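Local coordinates for regulator of G-protein signalling 3 isoform 1 (Homo sapiens, PDB 2F5Y), which probably regulates G-protein signalling and carries a PDZ domain, a module that in its family typically binds the C-terminal tails of partner proteins, at residues Q6-R11 with P72-L77; A40-L45 with L77-M82. One frame throughout, in Å; residues are numbered along the deposited sequence.

From the N terminus, the chain first lays down strand 3-10, an outermost strand of the four-stranded antiparallel sheet. Its 6-11 part waits some 60 residues for its partner: interaction 1 closes that loop when 72-77 returns beside it, after both helices have been formed. Interaction 2 starts inside this loop, at segment 40-45, which leads out of the end of helix 36-40, and closes when strand 74-81 runs on past Leu77. The segments alternate along the chain, so the two contacts cross rather than nest. They share Leu77 and also touch directly, Ala40 CB lying 3.8 Å from Ile7 CG2. Together they tie the terminal strand pair to the helix 36-40 region of the PDZ fold.

Interaction 1 (Q6-R11 with P72-L77); sequences QITIPR and PSEIIL
Ile9 lies alongside Ile75, both side chains pointing the same way from a hydrogen-bonded antiparallel pair, and their ends overlap where Ile9 CD1 comes 3.7 Å from Ile75 CD1. Ile75 achieves this with CG1 set between its own backbone N and carbonyl carbon (chi1 56°), which brings that branch back over the neighbouring strand. Ile9 CD1 also approaches Leu77 CD1 at 4.2 Å, and Phe16, Phe18, Leu51 and residues of helix 36-40 continue this buried face.

The other face carries Thr8, Pro10, Glu74 and Ile76 and is more exposed. At its margin Gln6 lies side by side with Ile76, whose CG2 is 3.5 Å from Gln6 CG and slightly farther from Thr8 OG1. Glu74 extends its chain across Thr8, and its OE1 lies 3.4 Å from the Thr8 methyl CG2, a contact with carbon rather than with the hydroxyl.

The backbone evidence for pairing is regular: the strand axes run at 167° and approach to 4.6 Å. Ile7 and Leu77 exchange two bonds, as do Ile9 and Ile75. The bond from Ile9 N to Ile75 O, 2.8 Å long, is nearly straight at hydrogen (172°). Beyond the strand ends, Arg11 N donates to Ser73 O at 2.7 Å and extends the pairing by one step. The extended first two torsions of Arg11 carry its CD to 3.3 Å from Pro72 O; the bend at chi3 then turns the guanidinium so that NH1 bonds Cys71 O.

This pairing of the first and last strands is characteristic of the PDZ fold. Backbone bonds fix the register and pair N-H and C=O groups of Ile7, Ile9, Ile75 and Leu77; the side chains then divide, aliphatic on the Ile9 and Ile75 face, polar mainly on the Thr8 and Glu74 face.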
loop_
_atom_site.group_PDB
_atom_site.type_symbol
_atom_site.label_atom_id
_atom_site.label_comp_id
_atom_site.label_asym_id
_atom_site.label_seq_id
_atom_site.Cartn_x
_atom_site.Cartn_y
_atom_site.Cartn_z
ATOM N N GLN A 6 8.676 5.832 -1.500
ATOM C CA GLN A 6 7.836 6.079 -0.354
ATOM C C GLN A 6 6.582 6.810 -0.851
ATOM O O GLN A 6 6.689 7.882 -1.433
ATOM C CB GLN A 6 8.592 6.938 0.649
ATOM C CG GLN A 6 7.764 7.356 1.847
ATOM C CD GLN A 6 8.512 8.306 2.730
ATOM O OE1 GLN A 6 8.584 9.502 2.446
ATOM N NE2 GLN A 6 9.097 7.781 3.802
ATOM N N ILE A 7 5.412 6.236 -0.599
ATOM C CA ILE A 7 4.140 6.740 -1.113
ATOM C C ILE A 7 3.249 7.106 0.078
ATOM O O ILE A 7 2.973 6.248 0.929
ATOM C CB ILE A 7 3.413 5.655 -1.942
ATOM C CG1 ILE A 7 4.312 5.108 -3.061
ATOM C CG2 ILE A 7 2.082 6.191 -2.522
ATOM C CD1 ILE A 7 4.704 6.120 -4.114
ATOM N N THR A 8 2.799 8.365 0.126
ATOM C CA THR A 8 1.989 8.888 1.247
ATOM C C THR A 8 0.544 9.071 0.775
ATOM O O THR A 8 0.264 9.883 -0.096
ATOM C CB THR A 8 2.532 10.258 1.790
ATOM O OG1 THR A 8 3.866 10.096 2.299
ATOM C CG2 THR A 8 1.655 10.792 2.911
ATOM N N ILE A 9 -0.373 8.311 1.358
ATOM C CA ILE A 9 -1.747 8.302 0.901
ATOM C C ILE A 9 -2.643 8.724 2.030
ATOM O O ILE A 9 -2.827 7.964 2.971
ATOM C CB ILE A 9 -2.199 6.916 0.470
ATOM C CG1 ILE A 9 -1.158 6.273 -0.445
ATOM C CG2 ILE A 9 -3.586 7.013 -0.198
ATOM C CD1 ILE A 9 -1.328 4.767 -0.590
ATOM N N PRO A 10 -3.198 9.940 1.949
ATOM C CA PRO A 10 -4.245 10.334 2.899
ATOM C C PRO A 10 -5.525 9.541 2.651
ATOM O O PRO A 10 -5.799 9.136 1.523
ATOM C CB PRO A 10 -4.450 11.832 2.631
ATOM C CG PRO A 10 -3.284 12.253 1.761
ATOM C CD PRO A 10 -2.870 11.016 1.004
ATOM N N ARG A 11 -6.269 9.296 3.717
ATOM C CA ARG A 11 -7.526 8.588 3.654
ATOM C C ARG A 11 -8.548 9.418 2.868
ATOM O O ARG A 11 -8.696 10.620 3.098
ATOM C CB ARG A 11 -8.009 8.316 5.084
ATOM C CG ARG A 11 -9.369 7.703 5.208
ATOM C CD ARG A 11 -9.669 7.373 6.649
ATOM N NE ARG A 11 -9.013 6.142 7.082
ATOM C CZ ARG A 11 -9.460 4.921 6.812
ATOM N NH1 ARG A 11 -8.798 3.856 7.256
ATOM N NH2 ARG A 11 -10.558 4.750 6.090
ATOM N N PRO A 72 -5.936 6.068 10.902
ATOM C CA PRO A 72 -6.901 7.162 10.901
ATOM C C PRO A 72 -6.864 8.132 9.720
ATOM O O PRO A 72 -7.918 8.459 9.168
ATOM C CB PRO A 72 -6.584 7.922 12.196
ATOM C CG PRO A 72 -5.670 7.047 12.984
ATOM C CD PRO A 72 -4.975 6.171 12.020
ATOM N N SER A 73 -5.684 8.611 9.350
ATOM C CA SER A 73 -5.599 9.818 8.531
ATOM C C SER A 73 -4.865 9.599 7.220
ATOM O O SER A 73 -5.296 10.070 6.162
ATOM C CB SER A 73 -4.921 10.925 9.347
ATOM O OG SER A 73 -5.593 11.123 10.588
ATOM N N GLU A 74 -3.744 8.893 7.304
ATOM C CA GLU A 74 -2.965 8.551 6.127
ATOM C C GLU A 74 -2.030 7.390 6.398
ATOM O O GLU A 74 -1.616 7.156 7.542
ATOM C CB GLU A 74 -2.132 9.752 5.667
ATOM C CG GLU A 74 -0.908 10.042 6.515
ATOM C CD GLU A 74 -0.122 11.242 6.010
ATOM O OE1 GLU A 74 -0.651 11.977 5.155
ATOM O OE2 GLU A 74 1.022 11.449 6.475
ATOM N N ILE A 75 -1.690 6.681 5.325
ATOM C CA ILE A 75 -0.674 5.658 5.377
ATOM C C ILE A 75 0.533 6.163 4.601
ATOM O O ILE A 75 0.402 6.911 3.635
ATOM C CB ILE A 75 -1.152 4.297 4.795
ATOM C CG1 ILE A 75 -1.666 4.445 3.358
ATOM C CG2 ILE A 75 -2.221 3.675 5.692
ATOM C CD1 ILE A 75 -1.943 3.090 2.651
ATOM N N ILE A 76 1.714 5.775 5.062
ATOM C CA ILE A 76 2.944 5.988 4.321
ATOM C C ILE A 76 3.475 4.598 4.058
ATOM O O ILE A 76 3.799 3.874 4.999
ATOM C CB ILE A 76 3.976 6.782 5.118
ATOM C CG1 ILE A 76 3.359 8.073 5.644
ATOM C CG2 ILE A 76 5.197 7.080 4.240
ATOM C CD1 ILE A 76 4.141 8.688 6.803
ATOM N N LEU A 77 3.512 4.209 2.788
ATOM C CA LEU A 77 4.007 2.896 2.404
ATOM C C LEU A 77 5.353 3.063 1.760
ATOM O O LEU A 77 5.528 3.939 0.925
ATOM C CB LEU A 77 3.102 2.247 1.373
ATOM C CG LEU A 77 1.654 1.969 1.717
ATOM C CD1 LEU A 77 0.982 1.364 0.454
ATOM C CD2 LEU A 77 1.561 1.026 2.928
#

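Interaction 2 (A40-L45 with L77-M82); sequences AGLQQL and LLVWRM
A first torsion of 77° places Arg81 CG between its backbone N and carbonyl carbon, and a bend at chi3 turns the guanidinium toward the loop; Gln43, whose CG takes the same position and whose chain is extended beyond it, lays its amide over that group. The two planes are only 2° apart. Gln43 CD stands 3.7 Å above the guanidinium plane, over its centre, so this is a stacked amide although the two chains cross at about a right angle.

Near the guanidinium edge, Arg81 NH2 donates to Gly41 O at 3.0 Å. The bond is bent, 141° at hydrogen, and the carbonyl oxygen sits somewhat out of the guanidinium plane. Gly41 ends helix 36-40 in a Schellman motif. Arg81 NH2 also makes a salt bridge with Asp46, whose OD2 accepts a bond from Gln43 N as well, linking the stacking residue to the same anion.

Deeper in, the Leu42 side chain crosses Leu77 and Val79 at a slant, its CD1 3.9 Å from Leu77 CD1 and 4.1 Å from Val79 CG1. At the far end, one water donates to both Leu45 O and Trp80 O, bridging them.

The contact anchors the connection between helix 36-40 and strand 47-51 on the last strand, apart from the groove between strand 18-21 and helix 61-69 where PDZ domains typically take peptides. With its face under an amide and NH2 shared by a carbonyl and a carboxylate, the guanidinium of the buried Arg81 should be restrained in rotation, and its positive charge is probably stabilised by Asp46.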
loop_
_atom_site.group_PDB
_atom_site.type_symbol
_atom_site.label_atom_id
_atom_site.label_comp_id
_atom_site.label_asym_id
_atom_site.label_seq_id
_atom_site.Cartn_x
_atom_site.Cartn_y
_atom_site.Cartn_z
ATOM N N ALA A 40 -1.579 9.655 -5.363
ATOM C CA ALA A 40 -0.385 9.567 -4.511
ATOM C C ALA A 40 0.831 8.967 -5.239
ATOM O O ALA A 40 1.976 9.268 -4.876
ATOM C CB ALA A 40 -0.682 8.743 -3.232
ATOM N N GLY A 41 0.589 8.106 -6.231
ATOM C CA GLY A 41 1.670 7.467 -7.000
ATOM C C GLY A 41 1.823 5.948 -6.835
ATOM O O GLY A 41 2.684 5.345 -7.461
ATOM N N LEU A 42 0.990 5.305 -6.021
ATOM C CA LEU A 42 1.002 3.840 -5.944
ATOM C C LEU A 42 0.653 3.243 -7.311
ATOM O O LEU A 42 -0.051 3.856 -8.103
ATOM C CB LEU A 42 -0.002 3.362 -4.898
ATOM C CG LEU A 42 0.195 1.994 -4.255
ATOM C CD1 LEU A 42 1.446 1.982 -3.408
ATOM C CD2 LEU A 42 -1.023 1.649 -3.427
ATOM N N GLN A 43 1.180 2.066 -7.600
ATOM C CA GLN A 43 0.852 1.394 -8.841
ATOM C C GLN A 43 0.922 -0.106 -8.658
ATOM O O GLN A 43 1.550 -0.602 -7.728
ATOM C CB GLN A 43 1.767 1.854 -9.981
ATOM C CG GLN A 43 3.217 1.477 -9.820
ATOM C CD GLN A 43 4.075 2.054 -10.920
ATOM O OE1 GLN A 43 3.951 3.225 -11.256
ATOM N NE2 GLN A 43 4.957 1.230 -11.486
ATOM N N GLN A 44 0.252 -0.815 -9.557
ATOM C CA GLN A 44 0.192 -2.261 -9.497
ATOM C C GLN A 44 1.593 -2.863 -9.591
ATOM O O GLN A 44 2.482 -2.268 -10.205
ATOM C CB GLN A 44 -0.717 -2.794 -10.605
ATOM C CG GLN A 44 -0.188 -2.592 -11.996
ATOM C CD GLN A 44 -1.257 -2.821 -13.052
ATOM O OE1 GLN A 44 -2.239 -2.075 -13.136
ATOM N NE2 GLN A 44 -1.068 -3.854 -13.869
ATOM N N LEU A 45 1.758 -4.044 -8.980
ATOM C CA LEU A 45 3.041 -4.764 -8.864
ATOM C C LEU A 45 3.958 -4.206 -7.779
ATOM O O LEU A 45 4.982 -4.825 -7.462
ATOM C CB LEU A 45 3.814 -4.857 -10.193
ATOM C CG LEU A 45 3.576 -6.049 -11.125
ATOM C CD1 LEU A 45 3.850 -7.366 -10.423
ATOM C CD2 LEU A 45 2.166 -6.004 -11.666
ATOM N N LEU A 77 3.512 4.209 2.788
ATOM C CA LEU A 77 4.007 2.896 2.404
ATOM C C LEU A 77 5.353 3.063 1.760
ATOM O O LEU A 77 5.528 3.939 0.925
ATOM C CB LEU A 77 3.102 2.247 1.373
ATOM C CG LEU A 77 1.654 1.969 1.717
ATOM C CD1 LEU A 77 0.982 1.364 0.454
ATOM C CD2 LEU A 77 1.561 1.026 2.928
ATOM N N LEU A 78 6.306 2.228 2.152
ATOM C CA LEU A 78 7.521 2.101 1.398
ATOM C C LEU A 78 7.362 0.877 0.492
ATOM O O LEU A 78 7.122 -0.228 0.964
ATOM C CB LEU A 78 8.722 1.948 2.316
ATOM C CG LEU A 78 10.028 1.981 1.533
ATOM C CD1 LEU A 78 10.364 3.415 1.162
ATOM C CD2 LEU A 78 11.113 1.339 2.342
ATOM N N VAL A 79 7.490 1.089 -0.811
ATOM C CA VAL A 79 7.362 0.011 -1.773
ATOM C C VAL A 79 8.618 -0.194 -2.595
ATOM O O VAL A 79 9.449 0.692 -2.741
ATOM C CB VAL A 79 6.174 0.225 -2.724
ATOM C CG1 VAL A 79 4.891 0.351 -1.908
ATOM C CG2 VAL A 79 6.395 1.435 -3.603
ATOM N N TRP A 80 8.708 -1.403 -3.130
ATOM C CA TRP A 80 9.765 -1.837 -4.012
ATOM C C TRP A 80 9.104 -2.070 -5.361
ATOM O O TRP A 80 8.130 -2.831 -5.444
ATOM C CB TRP A 80 10.324 -3.144 -3.443
ATOM C CG TRP A 80 11.685 -3.533 -3.876
ATOM C CD1 TRP A 80 12.803 -2.744 -3.919
ATOM C CD2 TRP A 80 12.097 -4.841 -4.293
ATOM N NE1 TRP A 80 13.881 -3.481 -4.358
ATOM C CE2 TRP A 80 13.477 -4.771 -4.589
ATOM C CE3 TRP A 80 11.428 -6.065 -4.454
ATOM C CZ2 TRP A 80 14.207 -5.885 -5.029
ATOM C CZ3 TRP A 80 12.147 -7.172 -4.888
ATOM C CH2 TRP A 80 13.523 -7.073 -5.179
ATOM N N ARG A 81 9.595 -1.409 -6.405
ATOM C CA ARG A 81 9.022 -1.580 -7.752
ATOM C C ARG A 81 10.059 -1.682 -8.854
ATOM O O ARG A 81 11.177 -1.192 -8.725
ATOM C CB ARG A 81 8.038 -0.442 -8.095
ATOM C CG ARG A 81 8.665 0.890 -8.478
ATOM C CD ARG A 81 7.649 1.963 -8.967
ATOM N NE ARG A 81 6.563 2.228 -8.013
ATOM C CZ ARG A 81 5.922 3.393 -7.857
ATOM N NH1 ARG A 81 6.237 4.481 -8.555
ATOM N NH2 ARG A 81 4.947 3.471 -6.966
ATOM N N MET A 82 9.656 -2.302 -9.955
ATOM C CA MET A 82 10.456 -2.339 -11.163
ATOM C C MET A 82 10.263 -1.043 -11.943
ATOM O O MET A 82 9.153 -0.733 -12.350
ATOM C CB MET A 82 10.021 -3.518 -12.022
ATOM C CG MET A 82 10.776 -3.648 -13.338
ATOM S SD MET A 82 12.523 -3.953 -13.041
HETATM O O HOH W 1 7.009 -3.322 -9.771
HETATM O O HOH W 2 7.660 -5.051 -6.824
#